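Local coordinates for hypothetical protein (Parabacteroides merdae, PDB 4OO3) that is of uncharacterised function but is probably an NAD(P)-dependent oxidoreductase, pairing a nucleotide-binding Rossmann domain with a C-terminal domain built around a large mixed beta sheet, at residues Asn153-Met158 against Lys390-His395; Ile148-Asn153 against Ala397-Val402; Pro371-Asn376 against Trp383-Pro388. All coordinates share one frame; numbering follows the deposited sequence.

Interaction 1 (Asn153-Met158 against Lys390-His395); sequences NEITTM and KYRVGH
Ile155, at the start of helix 155-164, lies between Tyr391 on one branch and Arg392 on the other, and these three residues bury most of the surface here. The gamma carbon CG1 of Ile155 points opposite its backbone N (chi1 -175°), which carries that branch to Tyr391: CG1 sits 3.7 Å from Tyr391 CB, and CD1 continues at a slant to 3.7 Å from the ring atom Tyr391 CD1. Meanwhile Lys390 CE covers one face of this ring, over its centre. The shorter branch, Ile155 CG2, lies over a face of the Arg392 guanidinium, 4.1 Å from NH1. Arg392 begins by pointing away from the helix, but a bend at chi2 (-63°) turns the guanidinium back, where NH1 also meets the methyl CG2 of Thr156.

No direct hydrogen bond joins the segments; two waters do the polar work. One donates to Glu154 OE2 at 2.7 Å and accepts from Arg392 NH1 at 3.0 Å. It links two opposite charges that are 4.2 Å apart between OE2 and NH1; the oxygen stands off the guanidinium plane, so no N-H points at it. The second water takes the N-H of Ile155 and gives to Tyr391 O. Glu154 is held from its own side as the N-cap. Thr156 OG1 donates to Glu154 OE1 at 2.6 Å. The same oxygen receives Thr157 N, while OE2 receives Thr156 N.

The polar ends also have partners outside the contact: Tyr391 OH bonds Pro371 O, and Arg392 NH1, besides its water, bonds Pro340 O. Thus the loop between strand 382-386 and helix 395-412 covers the start of helix 155-164, with His398 of helix 395-412 touching Glu154 and helix 220-231 packing on Thr157.

Interaction 2 (Ile148-Asn153 against Ala397-Val402); sequences IMTERN and AHFGQV
Just past strand 145-147, an edge strand of the parallel Rossmann sheet, the chain runs along helix 395-412 of the C-terminal part, and Ile148, Thr150 and Asn153 touch that helix in turn. Ile148 comes first: its CG2 is 3.6 Å from Phe399 CE2, its CD1 meets CZ of the same ring, and both side chains cross at a slant. Val402, about one turn further along the helix, lies beside it, with CG1 4.0 Å from Ile148 CG2 and CG2 turned toward the loop backbone at Met149 O. Thr150 sends its methyl CG2 to 3.7 Å from Phe399 CA, while its carbonyl O rests near His398 CB.

Asn153 buries more surface than any other residue here. With CG beside the backbone N (chi1 -61°), its amide reaches the helix, and ND2 donates to His398 O at 3.0 Å. The hydrogen bond is bent, 139° at the hydrogen, but it uses a lone pair of the carbonyl in its plane. That same oxygen also takes a weak bond from Val402 N. Val402 CG2 lies against ND2 at 3.4 Å, and Gln401 and Asn153 lie alongside, running opposite ways, the two amide planes 31° apart.

Two waters complete the polar contacts. One molecule donates to both Asn153 O and Gln401 OE1. Another, in the plane of the His398 ring at its edge, is 2.6 Å from ND1 and donates to Glu151 OE2, an oxygen that also accepts Thr150 OG1 at 2.8 Å. Apolar packing therefore dominates near the strand, while the loop's far end is held by one hydrogen bond from the Asn153 amide to the carbonyl of His398; one water links the Glu151 carboxylate to His398 and another links Asn153 O to Gln401.

Interaction 3 (Pro371-Asn376 against Trp383-Pro388); sequences PGVALN and WQVEIP
Ala374 and Glu386 face each other as an antiparallel hydrogen-bonded pair, Ala374 N reaching Glu386 O at 3.2 Å and Glu386 N reaching Ala374 O at 2.7 Å. Two residues on, Asn376 and Gln384 repeat the pattern, with Asn376 N donating to Gln384 O at 2.9 Å almost straight down the carbonyl. Between them lies the non-hydrogen-bonded pair Leu375 and Val385, whose methyls CD2 and CG2 touch at 3.6 Å. Before the paired strand, Val373 holds CG1 opposite its backbone N (chi1 176°), which carries that methyl to 3.5 Å from Val385 CG1. Its CG2 reaches Pro388 CD, and the Pro388 ring closes this end by resting CG 3.7 Å from Gly372 CA.

Further out, Leu359 and Met363 of helix 352-369 cover Leu375, and Leu159 of helix 155-164 meets Val385. Strand 341-346 bonds to the other edge of 382-386, leaving 374-379 as one of the two edge strands of the mixed sheet within this chain.

Each face of this hairpin thus has its own chemistry: Leu375 and Val385 turn an apolar face to helices, whereas Asn376, Gln384 and Glu386 make the opposite face largely polar.

Overall arrangement
Interaction 2 is the buried one, its centre about 8 Å from the centre of the chain, where the loop leaving the Rossmann sheet meets helix 395-412. Interaction 1, its centre about 14 Å from that point, is partly buried; it shares Asn153 with interaction 2, and Glu154 and Val393 press on the His398 ring. Interaction 3, centred about 26 Å from the chain centre, belongs to the edge of the mixed sheet. It reaches interaction 1 through Pro371 O and the Tyr391 hydroxyl and through Ile387 against Ile155, but does not touch interaction 2. Interactions 1 and 2 both combine apolar packing with water bridges, though only the latter adds a direct hydrogen bond; a backbone ladder holds interaction 3.

Interaction 1 (Asn153-Met158 against Lys390-His395)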
# COMPACT_ATOMS: atom_id res chain seq x y z
N ASN A 153 1.50 8.05 -5.31
CA ASN A 153 1.11 8.62 -6.59
C ASN A 153 -0.20 9.40 -6.52
O ASN A 153 -0.58 10.05 -7.48
CB ASN A 153 1.00 7.51 -7.62
CG ASN A 153 2.33 6.80 -7.83
OD1 ASN A 153 3.38 7.42 -7.85
ND2 ASN A 153 2.28 5.48 -7.99
N GLU A 154 -0.87 9.33 -5.37
CA GLU A 154 -2.12 10.02 -5.16
C GLU A 154 -1.84 11.51 -4.94
O GLU A 154 -0.89 11.89 -4.26
CB GLU A 154 -2.87 9.39 -3.99
CG GLU A 154 -4.24 10.00 -3.71
CD GLU A 154 -4.14 11.29 -2.93
OE1 GLU A 154 -3.33 11.35 -1.98
OE2 GLU A 154 -4.86 12.26 -3.29
N ILE A 155 -2.69 12.35 -5.52
CA ILE A 155 -2.41 13.78 -5.67
C ILE A 155 -2.26 14.57 -4.36
O ILE A 155 -1.33 15.36 -4.23
CB ILE A 155 -3.43 14.47 -6.63
CG1 ILE A 155 -3.06 15.94 -6.88
CG2 ILE A 155 -4.85 14.37 -6.09
CD1 ILE A 155 -1.69 16.15 -7.48
N THR A 156 -3.16 14.37 -3.39
CA THR A 156 -3.05 15.09 -2.11
C THR A 156 -1.76 14.72 -1.38
O THR A 156 -1.12 15.58 -0.78
CB THR A 156 -4.25 14.87 -1.16
OG1 THR A 156 -4.36 13.48 -0.81
CG2 THR A 156 -5.54 15.36 -1.80
N THR A 157 -1.39 13.45 -1.44
CA THR A 157 -0.13 12.99 -0.88
C THR A 157 1.05 13.71 -1.52
O THR A 157 1.95 14.17 -0.81
CB THR A 157 0.00 11.46 -0.99
OG1 THR A 157 -0.71 10.85 0.09
CG2 THR A 157 1.45 11.01 -0.92
N MSE A 158 1.04 13.82 -2.85
CA MSE A 158 2.14 14.45 -3.57
C MSE A 158 2.23 15.91 -3.21
O MSE A 158 3.32 16.45 -3.12
CB MSE A 158 1.99 14.31 -5.09
CG MSE A 158 2.21 12.86 -5.50
SE MSE A 158 1.82 12.62 -7.41
CE MSE A 158 3.54 13.31 -8.08
N LYS A 390 -8.74 16.65 -13.05
CA LYS A 390 -7.88 15.82 -13.89
C LYS A 390 -6.83 15.04 -13.10
O LYS A 390 -6.42 13.96 -13.52
CB LYS A 390 -7.20 16.65 -15.00
CG LYS A 390 -6.50 17.91 -14.51
CD LYS A 390 -5.22 18.21 -15.30
CE LYS A 390 -4.06 17.34 -14.82
NZ LYS A 390 -2.78 17.61 -15.53
N TYR A 391 -6.40 15.57 -11.95
CA TYR A 391 -5.44 14.87 -11.08
C TYR A 391 -6.04 13.68 -10.31
O TYR A 391 -5.29 12.90 -9.73
CB TYR A 391 -4.82 15.84 -10.08
CG TYR A 391 -3.92 16.88 -10.70
CD1 TYR A 391 -2.61 16.57 -11.06
CD2 TYR A 391 -4.36 18.18 -10.90
CE1 TYR A 391 -1.77 17.53 -11.61
CE2 TYR A 391 -3.53 19.15 -11.45
CZ TYR A 391 -2.24 18.81 -11.80
OH TYR A 391 -1.41 19.76 -12.35
N ARG A 392 -7.37 13.56 -10.29
CA ARG A 392 -8.03 12.46 -9.58
C ARG A 392 -8.05 11.22 -10.47
O ARG A 392 -9.10 10.74 -10.88
CB ARG A 392 -9.46 12.84 -9.19
CG ARG A 392 -9.57 14.12 -8.36
CD ARG A 392 -8.86 14.00 -7.03
NE ARG A 392 -9.02 15.21 -6.23
CZ ARG A 392 -8.83 15.29 -4.92
NH1 ARG A 392 -8.46 14.22 -4.21
NH2 ARG A 392 -9.01 16.46 -4.30
N VAL A 393 -6.86 10.70 -10.74
CA VAL A 393 -6.69 9.63 -11.72
C VAL A 393 -7.14 8.27 -11.21
O VAL A 393 -7.35 7.36 -12.02
CB VAL A 393 -5.23 9.53 -12.22
CG1 VAL A 393 -4.88 10.75 -13.07
CG2 VAL A 393 -4.24 9.36 -11.07
N GLY A 394 -7.28 8.11 -9.90
CA GLY A 394 -7.83 6.87 -9.32
C GLY A 394 -6.80 5.79 -9.02
O GLY A 394 -5.65 5.85 -9.46
N HIS A 395 -7.25 4.77 -8.29
CA HIS A 395 -6.35 3.72 -7.79
C HIS A 395 -5.59 2.93 -8.86
O HIS A 395 -4.39 2.69 -8.73
CB HIS A 395 -7.13 2.73 -6.92
CG HIS A 395 -6.29 1.60 -6.43
ND1 HIS A 395 -5.27 1.78 -5.53
CD2 HIS A 395 -6.29 0.29 -6.74
CE1 HIS A 395 -4.68 0.62 -5.29
NE2 HIS A 395 -5.29 -0.30 -6.01
O HOH W 1 -7.01 11.68 -4.82
O HOH W 2 -4.47 11.17 -7.51

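Interaction 2 (Ile148-Asn153 against Ala397-Val402)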
# COMPACT_ATOMS: atom_id res chain seq x y z
N ILE A 148 4.52 -2.55 -3.81
CA ILE A 148 3.63 -1.68 -4.53
C ILE A 148 3.00 -0.64 -3.60
O ILE A 148 1.95 -0.89 -3.00
CB ILE A 148 2.56 -2.52 -5.25
CG1 ILE A 148 3.25 -3.54 -6.17
CG2 ILE A 148 1.62 -1.62 -6.05
CD1 ILE A 148 2.34 -4.63 -6.71
N MSE A 149 3.66 0.51 -3.49
CA MSE A 149 3.18 1.64 -2.69
C MSE A 149 2.44 2.61 -3.58
O MSE A 149 3.00 3.58 -4.08
CB MSE A 149 4.37 2.34 -2.01
CG MSE A 149 5.15 1.42 -1.08
SE MSE A 149 4.06 0.99 0.50
CE MSE A 149 3.58 -0.86 0.07
N THR A 150 1.15 2.36 -3.78
CA THR A 150 0.33 3.16 -4.68
C THR A 150 0.07 4.61 -4.21
O THR A 150 -0.05 5.52 -5.03
CB THR A 150 -1.03 2.47 -4.90
OG1 THR A 150 -1.59 2.09 -3.64
CG2 THR A 150 -0.86 1.22 -5.76
N GLU A 151 0.01 4.82 -2.90
CA GLU A 151 -0.46 6.09 -2.34
C GLU A 151 0.54 7.23 -2.52
O GLU A 151 0.19 8.40 -2.36
CB GLU A 151 -0.81 5.93 -0.86
CG GLU A 151 -1.84 4.84 -0.61
CD GLU A 151 -3.01 4.93 -1.57
OE1 GLU A 151 -3.71 5.97 -1.53
OE2 GLU A 151 -3.22 3.98 -2.36
N ARG A 152 1.78 6.88 -2.86
CA ARG A 152 2.77 7.86 -3.26
C ARG A 152 2.36 8.65 -4.50
O ARG A 152 2.84 9.75 -4.72
CB ARG A 152 4.07 7.15 -3.60
CG ARG A 152 4.72 6.44 -2.44
CD ARG A 152 6.02 5.84 -2.91
NE ARG A 152 6.70 5.10 -1.85
CZ ARG A 152 7.82 4.43 -2.03
NH1 ARG A 152 8.38 4.37 -3.23
NH2 ARG A 152 8.38 3.79 -1.01
N ASN A 153 1.50 8.05 -5.31
CA ASN A 153 1.11 8.62 -6.59
C ASN A 153 -0.20 9.40 -6.52
O ASN A 153 -0.58 10.05 -7.48
CB ASN A 153 1.00 7.51 -7.62
CG ASN A 153 2.33 6.80 -7.83
OD1 ASN A 153 3.38 7.42 -7.85
ND2 ASN A 153 2.28 5.48 -7.99
N ALA A 397 -4.78 3.70 -11.94
CA ALA A 397 -3.74 4.55 -12.50
C ALA A 397 -2.55 4.68 -11.55
O ALA A 397 -1.40 4.68 -11.99
CB ALA A 397 -4.30 5.93 -12.83
N HIS A 398 -2.82 4.77 -10.25
CA HIS A 398 -1.74 4.81 -9.26
C HIS A 398 -0.93 3.52 -9.28
O HIS A 398 0.29 3.55 -9.13
CB HIS A 398 -2.26 5.05 -7.83
CG HIS A 398 -2.98 6.34 -7.65
ND1 HIS A 398 -4.07 6.48 -6.82
CD2 HIS A 398 -2.79 7.56 -8.22
CE1 HIS A 398 -4.51 7.72 -6.87
NE2 HIS A 398 -3.75 8.39 -7.71
N PHE A 399 -1.62 2.40 -9.46
CA PHE A 399 -0.99 1.08 -9.50
C PHE A 399 -0.14 0.92 -10.76
O PHE A 399 0.97 0.39 -10.71
CB PHE A 399 -2.08 0.00 -9.44
CG PHE A 399 -1.56 -1.39 -9.19
CD1 PHE A 399 -1.08 -2.16 -10.24
CD2 PHE A 399 -1.61 -1.94 -7.92
CE1 PHE A 399 -0.62 -3.44 -10.02
CE2 PHE A 399 -1.15 -3.22 -7.69
CZ PHE A 399 -0.66 -3.98 -8.74
N GLY A 400 -0.68 1.38 -11.89
CA GLY A 400 0.03 1.36 -13.17
C GLY A 400 1.32 2.17 -13.14
O GLY A 400 2.31 1.76 -13.75
N GLN A 401 1.31 3.29 -12.43
CA GLN A 401 2.51 4.12 -12.32
C GLN A 401 3.62 3.37 -11.59
O GLN A 401 4.78 3.47 -11.98
CB GLN A 401 2.20 5.43 -11.58
CG GLN A 401 1.41 6.44 -12.38
CD GLN A 401 1.02 7.64 -11.54
OE1 GLN A 401 1.87 8.32 -10.96
NE2 GLN A 401 -0.29 7.92 -11.47
N VAL A 402 3.26 2.63 -10.55
CA VAL A 402 4.23 1.82 -9.81
C VAL A 402 4.81 0.74 -10.71
O VAL A 402 6.03 0.54 -10.73
CB VAL A 402 3.61 1.16 -8.55
CG1 VAL A 402 4.66 0.34 -7.80
CG2 VAL A 402 3.03 2.22 -7.62
O HOH W 3 -4.35 4.53 -5.08
O HOH W 4 0.66 10.91 -10.08

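Interaction 3 (Pro371-Asn376 against Trp383-Pro388)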
# COMPACT_ATOMS: atom_id res chain seq x y z
N PRO A 371 0.14 22.34 -12.48
CA PRO A 371 -0.71 23.36 -13.10
C PRO A 371 -2.16 23.27 -12.66
O PRO A 371 -2.68 22.18 -12.44
CB PRO A 371 -0.60 23.05 -14.59
CG PRO A 371 0.74 22.41 -14.74
CD PRO A 371 1.03 21.69 -13.46
N GLY A 372 -2.81 24.43 -12.52
CA GLY A 372 -4.20 24.49 -12.08
C GLY A 372 -4.37 24.55 -10.57
O GLY A 372 -5.39 25.03 -10.08
N VAL A 373 -3.38 24.06 -9.83
CA VAL A 373 -3.48 23.97 -8.38
C VAL A 373 -3.34 25.37 -7.76
O VAL A 373 -2.32 26.04 -7.95
CB VAL A 373 -2.42 23.00 -7.80
CG1 VAL A 373 -2.46 22.99 -6.28
CG2 VAL A 373 -2.65 21.59 -8.33
N ALA A 374 -4.38 25.78 -7.04
CA ALA A 374 -4.42 27.09 -6.38
C ALA A 374 -4.89 26.95 -4.93
O ALA A 374 -5.21 25.85 -4.48
CB ALA A 374 -5.34 28.03 -7.15
N LEU A 375 -4.94 28.07 -4.22
CA LEU A 375 -5.37 28.10 -2.82
C LEU A 375 -6.66 28.89 -2.65
O LEU A 375 -6.87 29.89 -3.31
CB LEU A 375 -4.30 28.71 -1.93
CG LEU A 375 -3.08 27.86 -1.58
CD1 LEU A 375 -2.19 28.63 -0.63
CD2 LEU A 375 -3.48 26.53 -0.96
N ASN A 376 -7.51 28.41 -1.74
CA ASN A 376 -8.76 29.07 -1.39
C ASN A 376 -8.77 29.28 0.11
O ASN A 376 -8.72 28.31 0.86
CB ASN A 376 -9.96 28.19 -1.76
CG ASN A 376 -10.44 28.40 -3.18
OD1 ASN A 376 -10.35 27.51 -4.02
ND2 ASN A 376 -10.97 29.59 -3.46
N TRP A 383 -6.34 27.49 4.64
CA TRP A 383 -6.48 27.49 3.18
C TRP A 383 -6.64 26.07 2.64
O TRP A 383 -5.84 25.19 2.96
CB TRP A 383 -5.25 28.10 2.52
CG TRP A 383 -5.10 29.57 2.75
CD1 TRP A 383 -5.49 30.58 1.92
CD2 TRP A 383 -4.51 30.20 3.89
NE1 TRP A 383 -5.19 31.80 2.47
CE2 TRP A 383 -4.59 31.60 3.68
CE3 TRP A 383 -3.93 29.72 5.07
CZ2 TRP A 383 -4.10 32.52 4.61
CZ3 TRP A 383 -3.45 30.65 6.00
CH2 TRP A 383 -3.54 32.03 5.76
N GLN A 384 -7.66 25.86 1.81
CA GLN A 384 -7.80 24.61 1.08
C GLN A 384 -6.98 24.68 -0.21
O GLN A 384 -6.99 25.69 -0.90
CB GLN A 384 -9.26 24.34 0.74
CG GLN A 384 -9.45 23.07 -0.07
CD GLN A 384 -10.87 22.55 -0.06
OE1 GLN A 384 -11.73 23.07 0.65
NE2 GLN A 384 -11.12 21.51 -0.85
N VAL A 385 -6.31 23.58 -0.53
CA VAL A 385 -5.58 23.46 -1.79
C VAL A 385 -6.52 22.96 -2.87
O VAL A 385 -6.86 21.79 -2.92
CB VAL A 385 -4.38 22.50 -1.68
CG1 VAL A 385 -3.62 22.42 -3.00
CG2 VAL A 385 -3.44 22.95 -0.56
N GLU A 386 -6.95 23.87 -3.74
CA GLU A 386 -7.83 23.55 -4.85
C GLU A 386 -7.08 22.69 -5.86
O GLU A 386 -6.06 23.11 -6.40
CB GLU A 386 -8.32 24.85 -5.49
CG GLU A 386 -9.53 24.73 -6.41
CD GLU A 386 -9.86 26.03 -7.12
OE1 GLU A 386 -9.24 27.08 -6.82
OE2 GLU A 386 -10.75 26.02 -8.00
N ILE A 387 -7.58 21.49 -6.12
CA ILE A 387 -6.95 20.54 -7.03
C ILE A 387 -7.89 20.24 -8.20
O ILE A 387 -8.99 19.74 -7.98
CB ILE A 387 -6.64 19.22 -6.30
CG1 ILE A 387 -5.69 19.46 -5.13
CG2 ILE A 387 -6.03 18.20 -7.26
CD1 ILE A 387 -5.75 18.39 -4.06
N PRO A 388 -7.46 20.53 -9.44
CA PRO A 388 -8.24 20.17 -10.62
C PRO A 388 -8.64 18.69 -10.69
O PRO A 388 -7.86 17.82 -10.29
CB PRO A 388 -7.29 20.50 -11.77
CG PRO A 388 -6.47 21.63 -11.25
CD PRO A 388 -6.30 21.38 -9.78